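Local atomic coordinates of putative flavoprotein decarboxylase (Streptomyces olivoviridis, PDB entry 6JLS), a protein that binds FMN and decarboxylates a cysteine residue, a step in the biosynthesis of thioviridamide. Residues 17-30 with 45-59. Numbering follows the deposited sequence.
Sequences LTLTMCLSGSVSSV and GRLHVALTPSAQQFV. With FMN (flavin mononucleotide), chain B.
Strands 18-23 and 46-51 run parallel, T18 beside R46 through to L23 beside L51. Seven well-formed backbone hydrogen bonds link the segments; the first is R46 N to L17 O (3.0 Å), the last T52 N to L23 O (3.0 Å). Helix 32-40 makes the crossover of this beta-alpha-beta unit in the parallel flavoprotein sheet.

Apolar contacts line the face bearing L19, M21, L23, L47 and V49, which helix 32-40 partly covers. M21 is extended to SD, then bends (chi3 24°), which brings CE to 3.5 Å from V49 CG2 and also against L47 CD1. The L23 and V59 side chains cross at about a right angle, with L23 CD1 4.0 Å from V59 CG2.

On the other face the H48 ring meets T18 and T20 with its edge. T20 OG1 lies 3.6 Å from H48 CD2 but is hydrogen-bonded to S93 OG. H48 ND1 is hydrogen-bonded to S71 N, whereas buried NE2 has no partner in the model.

Past the strand ends, the F58 ring packs against residues 25-30. V27 CA sits over the centre of one face in a CH-pi contact, Q57 CG over the other. F58 CZ also lies 3.6 Å from C7 of FMN.

Both segments grip the phosphate. G25 N (2.6 Å) and T52 OG1 (2.5 Å) each donate to FMN O3P. T52 OG1, set between its backbone N and carbonyl carbon (chi1 74°), also accepts from A55 N, which fixes its direction. G25 O accepts a hydrogen bond from the ribityl O2'.

Phosphate charge is thus met here by neutral N-H and O-H donors, held in place by the paired strand ends.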
loop_
_atom_site.group_PDB
_atom_site.type_symbol
_atom_site.label_atom_id
_atom_site.label_comp_id
_atom_site.label_asym_id
_atom_site.label_seq_id
_atom_site.Cartn_x
_atom_site.Cartn_y
_atom_site.Cartn_z
ATOM N N LEU A 17 22.639 -35.884 15.074
ATOM C CA LEU A 17 23.128 -34.520 15.181
ATOM C C LEU A 17 22.077 -33.513 14.727
ATOM O O LEU A 17 21.322 -33.761 13.781
ATOM C CB LEU A 17 24.399 -34.354 14.349
ATOM C CG LEU A 17 25.560 -35.266 14.755
ATOM C CD1 LEU A 17 26.807 -34.986 13.920
ATOM C CD2 LEU A 17 25.849 -35.090 16.235
ATOM N N THR A 18 22.035 -32.377 15.413
ATOM C CA THR A 18 21.270 -31.207 14.996
ATOM C C THR A 18 22.252 -30.140 14.530
ATOM O O THR A 18 23.034 -29.623 15.337
ATOM C CB THR A 18 20.413 -30.671 16.146
ATOM O OG1 THR A 18 19.446 -31.654 16.528
ATOM C CG2 THR A 18 19.698 -29.398 15.735
ATOM N N LEU A 19 22.214 -29.807 13.244
ATOM C CA LEU A 19 23.107 -28.802 12.686
ATOM C C LEU A 19 22.321 -27.601 12.174
ATOM O O LEU A 19 21.336 -27.753 11.440
ATOM C CB LEU A 19 23.951 -29.384 11.549
ATOM C CG LEU A 19 24.998 -28.417 10.991
ATOM C CD1 LEU A 19 26.308 -29.129 10.743
ATOM C CD2 LEU A 19 24.521 -27.732 9.714
ATOM N N THR A 20 22.769 -26.407 12.537
ATOM C CA THR A 20 22.178 -25.172 12.040
ATOM C C THR A 20 23.142 -24.507 11.066
ATOM O O THR A 20 24.293 -24.220 11.416
ATOM C CB THR A 20 21.826 -24.229 13.186
ATOM O OG1 THR A 20 20.802 -24.836 13.994
ATOM C CG2 THR A 20 21.322 -22.899 12.651
ATOM N N MET A 21 22.652 -24.263 9.854
ATOM C CA MET A 21 23.370 -23.623 8.761
ATOM C C MET A 21 22.913 -22.167 8.631
ATOM O O MET A 21 21.707 -21.897 8.524
ATOM C CB MET A 21 23.092 -24.411 7.476
ATOM C CG MET A 21 23.531 -23.777 6.183
ATOM S SD MET A 21 23.293 -24.901 4.756
ATOM C CE MET A 21 22.007 -25.976 5.355
ATOM N N CYS A 22 23.857 -21.228 8.644
ATOM C CA CYS A 22 23.531 -19.812 8.495
ATOM C C CYS A 22 24.050 -19.272 7.169
ATOM O O CYS A 22 25.173 -19.578 6.754
ATOM C CB CYS A 22 24.100 -18.972 9.642
ATOM S SG CYS A 22 23.452 -19.324 11.305
ATOM N N LEU A 23 23.227 -18.454 6.509
ATOM C CA LEU A 23 23.539 -17.907 5.197
ATOM C C LEU A 23 23.569 -16.383 5.251
ATOM O O LEU A 23 22.618 -15.754 5.729
ATOM C CB LEU A 23 22.517 -18.375 4.165
ATOM C CG LEU A 23 22.401 -19.887 3.954
ATOM C CD1 LEU A 23 21.445 -20.171 2.798
ATOM C CD2 LEU A 23 23.767 -20.485 3.674
ATOM N N SER A 24 24.645 -15.806 4.728
ATOM C CA SER A 24 24.965 -14.382 4.716
ATOM C C SER A 24 24.712 -13.788 3.320
ATOM O O SER A 24 24.580 -14.505 2.326
ATOM C CB SER A 24 26.442 -14.199 5.126
ATOM O OG SER A 24 26.671 -12.956 5.729
ATOM N N GLY A 25 24.729 -12.459 3.235
ATOM C CA GLY A 25 24.499 -11.778 1.975
ATOM C C GLY A 25 25.642 -11.835 0.977
ATOM O O GLY A 25 26.159 -10.804 0.523
ATOM N N SER A 26 26.054 -13.049 0.637
ATOM C CA SER A 26 27.012 -13.285 -0.426
ATOM C C SER A 26 26.337 -14.132 -1.498
ATOM O O SER A 26 25.467 -14.955 -1.194
ATOM C CB SER A 26 28.257 -13.995 0.111
ATOM O OG SER A 26 28.978 -14.620 -0.932
ATOM N N VAL A 27 26.720 -13.929 -2.760
ATOM C CA VAL A 27 26.061 -14.712 -3.794
ATOM C C VAL A 27 26.327 -16.206 -3.597
ATOM O O VAL A 27 25.493 -17.032 -3.988
ATOM C CB VAL A 27 26.461 -14.248 -5.213
ATOM C CG1 VAL A 27 27.846 -14.709 -5.573
ATOM C CG2 VAL A 27 25.462 -14.792 -6.231
ATOM N N SER A 28 27.441 -16.570 -2.940
ATOM C CA SER A 28 27.718 -17.973 -2.636
ATOM C C SER A 28 26.600 -18.647 -1.860
ATOM O O SER A 28 26.515 -19.878 -1.875
ATOM C CB SER A 28 29.004 -18.109 -1.834
ATOM O OG SER A 28 30.102 -17.666 -2.595
ATOM N N SER A 29 25.741 -17.886 -1.177
ATOM C CA SER A 29 24.702 -18.574 -0.429
ATOM C C SER A 29 23.618 -19.177 -1.330
ATOM O O SER A 29 22.741 -19.872 -0.809
ATOM C CB SER A 29 24.109 -17.642 0.637
ATOM O OG SER A 29 23.609 -16.449 0.076
ATOM N N VAL A 30 23.683 -18.994 -2.659
ATOM C CA VAL A 30 22.791 -19.744 -3.554
ATOM C C VAL A 30 23.056 -21.237 -3.478
ATOM O O VAL A 30 22.202 -22.039 -3.868
ATOM C CB VAL A 30 22.900 -19.306 -5.037
ATOM C CG1 VAL A 30 22.485 -17.886 -5.208
ATOM C CG2 VAL A 30 24.312 -19.530 -5.576
ATOM N N GLY A 45 20.594 -35.517 11.268
ATOM C CA GLY A 45 19.281 -35.804 11.806
ATOM C C GLY A 45 18.325 -34.634 11.754
ATOM O O GLY A 45 17.232 -34.759 11.201
ATOM N N ARG A 46 18.706 -33.502 12.347
ATOM C CA ARG A 46 17.950 -32.261 12.260
ATOM C C ARG A 46 18.806 -31.222 11.567
ATOM O O ARG A 46 19.964 -31.016 11.942
ATOM C CB ARG A 46 17.549 -31.723 13.627
ATOM C CG ARG A 46 16.434 -32.458 14.267
ATOM C CD ARG A 46 15.229 -31.569 14.433
ATOM N NE ARG A 46 14.076 -32.372 14.820
ATOM C CZ ARG A 46 13.222 -32.905 13.951
ATOM N NH1 ARG A 46 13.385 -32.704 12.652
ATOM N NH2 ARG A 46 12.201 -33.631 14.379
ATOM N N LEU A 47 18.231 -30.555 10.577
ATOM C CA LEU A 47 18.890 -29.458 9.892
ATOM C C LEU A 47 18.041 -28.214 10.063
ATOM O O LEU A 47 16.832 -28.257 9.822
ATOM C CB LEU A 47 19.076 -29.775 8.415
ATOM C CG LEU A 47 19.792 -28.724 7.583
ATOM C CD1 LEU A 47 21.212 -28.529 8.099
ATOM C CD2 LEU A 47 19.778 -29.187 6.137
ATOM N N HIS A 48 18.664 -27.120 10.512
ATOM C CA HIS A 48 18.041 -25.800 10.526
ATOM C C HIS A 48 18.823 -24.842 9.639
ATOM O O HIS A 48 20.044 -24.964 9.489
ATOM C CB HIS A 48 17.987 -25.208 11.927
ATOM C CG HIS A 48 17.298 -26.070 12.930
ATOM N ND1 HIS A 48 15.934 -26.273 12.925
ATOM C CD2 HIS A 48 17.777 -26.748 13.996
ATOM C CE1 HIS A 48 15.606 -27.053 13.937
ATOM N NE2 HIS A 48 16.706 -27.353 14.605
ATOM N N VAL A 49 18.125 -23.856 9.082
ATOM C CA VAL A 49 18.745 -22.842 8.236
ATOM C C VAL A 49 18.232 -21.479 8.664
ATOM O O VAL A 49 17.028 -21.309 8.893
ATOM C CB VAL A 49 18.460 -23.071 6.740
ATOM C CG1 VAL A 49 19.120 -21.982 5.909
ATOM C CG2 VAL A 49 18.976 -24.424 6.315
ATOM N N ALA A 50 19.151 -20.523 8.798
ATOM C CA ALA A 50 18.824 -19.141 9.111
ATOM C C ALA A 50 19.497 -18.244 8.086
ATOM O O ALA A 50 20.610 -18.542 7.626
ATOM C CB ALA A 50 19.295 -18.756 10.514
ATOM N N LEU A 51 18.823 -17.144 7.733
ATOM C CA LEU A 51 19.281 -16.230 6.692
ATOM C C LEU A 51 19.377 -14.820 7.255
ATOM O O LEU A 51 18.528 -14.399 8.048
ATOM C CB LEU A 51 18.321 -16.224 5.465
ATOM C CG LEU A 51 18.206 -17.454 4.550
ATOM C CD1 LEU A 51 17.678 -18.661 5.291
ATOM C CD2 LEU A 51 17.287 -17.156 3.378
ATOM N N THR A 52 20.407 -14.099 6.856
ATOM C CA THR A 52 20.406 -12.673 7.100
ATOM C C THR A 52 19.473 -11.998 6.101
ATOM O O THR A 52 19.176 -12.556 5.038
ATOM C CB THR A 52 21.811 -12.097 6.943
ATOM O OG1 THR A 52 22.129 -12.045 5.549
ATOM C CG2 THR A 52 22.853 -12.932 7.704
ATOM N N PRO A 53 19.004 -10.787 6.403
ATOM C CA PRO A 53 18.211 -10.060 5.392
ATOM C C PRO A 53 18.906 -9.957 4.033
ATOM O O PRO A 53 18.275 -10.263 3.014
ATOM C CB PRO A 53 17.992 -8.686 6.042
ATOM C CG PRO A 53 18.009 -8.982 7.517
ATOM C CD PRO A 53 19.040 -10.085 7.697
ATOM N N SER A 54 20.196 -9.577 3.980
ATOM C CA SER A 54 20.865 -9.484 2.679
ATOM C C SER A 54 20.946 -10.831 1.971
ATOM O O SER A 54 20.923 -10.879 0.736
ATOM C CB SER A 54 22.268 -8.902 2.824
ATOM O OG SER A 54 22.207 -7.563 3.274
ATOM N N ALA A 55 21.054 -11.929 2.720
ATOM C CA ALA A 55 21.102 -13.238 2.083
ATOM C C ALA A 55 19.840 -13.534 1.283
ATOM O O ALA A 55 19.898 -14.302 0.312
ATOM C CB ALA A 55 21.319 -14.325 3.136
ATOM N N GLN A 56 18.704 -12.943 1.659
ATOM C CA GLN A 56 17.444 -13.209 0.973
ATOM C C GLN A 56 17.371 -12.599 -0.421
ATOM O O GLN A 56 16.435 -12.920 -1.166
ATOM C CB GLN A 56 16.264 -12.719 1.817
ATOM C CG GLN A 56 16.175 -13.467 3.128
ATOM C CD GLN A 56 15.028 -13.021 3.986
ATOM O OE1 GLN A 56 15.223 -12.382 5.030
ATOM N NE2 GLN A 56 13.817 -13.369 3.570
ATOM N N GLN A 57 18.329 -11.757 -0.814
ATOM C CA GLN A 57 18.362 -11.358 -2.214
ATOM C C GLN A 57 19.025 -12.414 -3.089
ATOM O O GLN A 57 18.927 -12.331 -4.319
ATOM C CB GLN A 57 19.057 -10.000 -2.388
ATOM C CG GLN A 57 20.572 -10.032 -2.368
ATOM C CD GLN A 57 21.192 -8.636 -2.359
ATOM O OE1 GLN A 57 20.956 -7.823 -3.256
ATOM N NE2 GLN A 57 21.990 -8.358 -1.335
ATOM N N PHE A 58 19.645 -13.430 -2.487
ATOM C CA PHE A 58 20.329 -14.476 -3.232
ATOM C C PHE A 58 19.735 -15.863 -3.048
ATOM O O PHE A 58 19.941 -16.712 -3.914
ATOM C CB PHE A 58 21.809 -14.538 -2.833
ATOM C CG PHE A 58 22.554 -13.247 -3.013
ATOM C CD1 PHE A 58 22.719 -12.692 -4.268
ATOM C CD2 PHE A 58 23.125 -12.611 -1.925
ATOM C CE1 PHE A 58 23.422 -11.517 -4.433
ATOM C CE2 PHE A 58 23.836 -11.433 -2.076
ATOM C CZ PHE A 58 23.988 -10.885 -3.333
ATOM N N VAL A 59 19.047 -16.125 -1.930
ATOM C CA VAL A 59 18.377 -17.396 -1.656
ATOM C C VAL A 59 16.964 -17.096 -1.208
ATOM O O VAL A 59 16.744 -16.181 -0.409
ATOM C CB VAL A 59 19.054 -18.228 -0.545
ATOM C CG1 VAL A 59 18.988 -19.725 -0.869
ATOM C CG2 VAL A 59 20.442 -17.746 -0.255
HETATM N N1 FMN B . 30.026 -9.190 0.987
HETATM C C2 FMN B . 30.914 -10.134 1.453
HETATM O O2 FMN B . 31.433 -9.981 2.556
HETATM N N3 FMN B . 31.226 -11.234 0.683
HETATM C C4 FMN B . 30.650 -11.404 -0.560
HETATM O O4 FMN B . 30.923 -12.388 -1.252
HETATM C C4A FMN B . 29.752 -10.454 -1.029
HETATM N N5 FMN B . 29.167 -10.614 -2.270
HETATM C C5A FMN B . 28.279 -9.675 -2.748
HETATM C C6 FMN B . 27.713 -9.861 -4.002
HETATM C C7 FMN B . 26.807 -8.926 -4.501
HETATM C C7M FMN B . 26.207 -9.150 -5.866
HETATM C C8 FMN B . 26.469 -7.793 -3.734
HETATM C C8M FMN B . 25.491 -6.780 -4.267
HETATM C C9 FMN B . 27.047 -7.611 -2.471
HETATM C C9A FMN B . 27.955 -8.555 -1.977
HETATM N N10 FMN B . 28.543 -8.395 -0.728
HETATM C C10 FMN B . 29.437 -9.342 -0.253
HETATM C "C1'" FMN B . 28.194 -7.211 0.125
HETATM C "C2'" FMN B . 27.185 -7.662 1.193
HETATM O "O2'" FMN B . 25.970 -8.122 0.626
HETATM C "C3'" FMN B . 26.886 -6.549 2.189
HETATM O "O3'" FMN B . 28.042 -6.323 2.959
HETATM C "C4'" FMN B . 25.705 -6.954 3.070
HETATM O "O4'" FMN B . 25.226 -5.900 3.888
HETATM C "C5'" FMN B . 26.062 -8.149 3.943
HETATM O "O5'" FMN B . 24.947 -8.350 4.778
HETATM P P FMN B . 24.882 -9.571 5.808
HETATM O O1P FMN B . 26.290 -9.927 6.249
HETATM O O2P FMN B . 24.081 -9.147 7.020
HETATM O O3P FMN B . 24.268 -10.771 5.132
#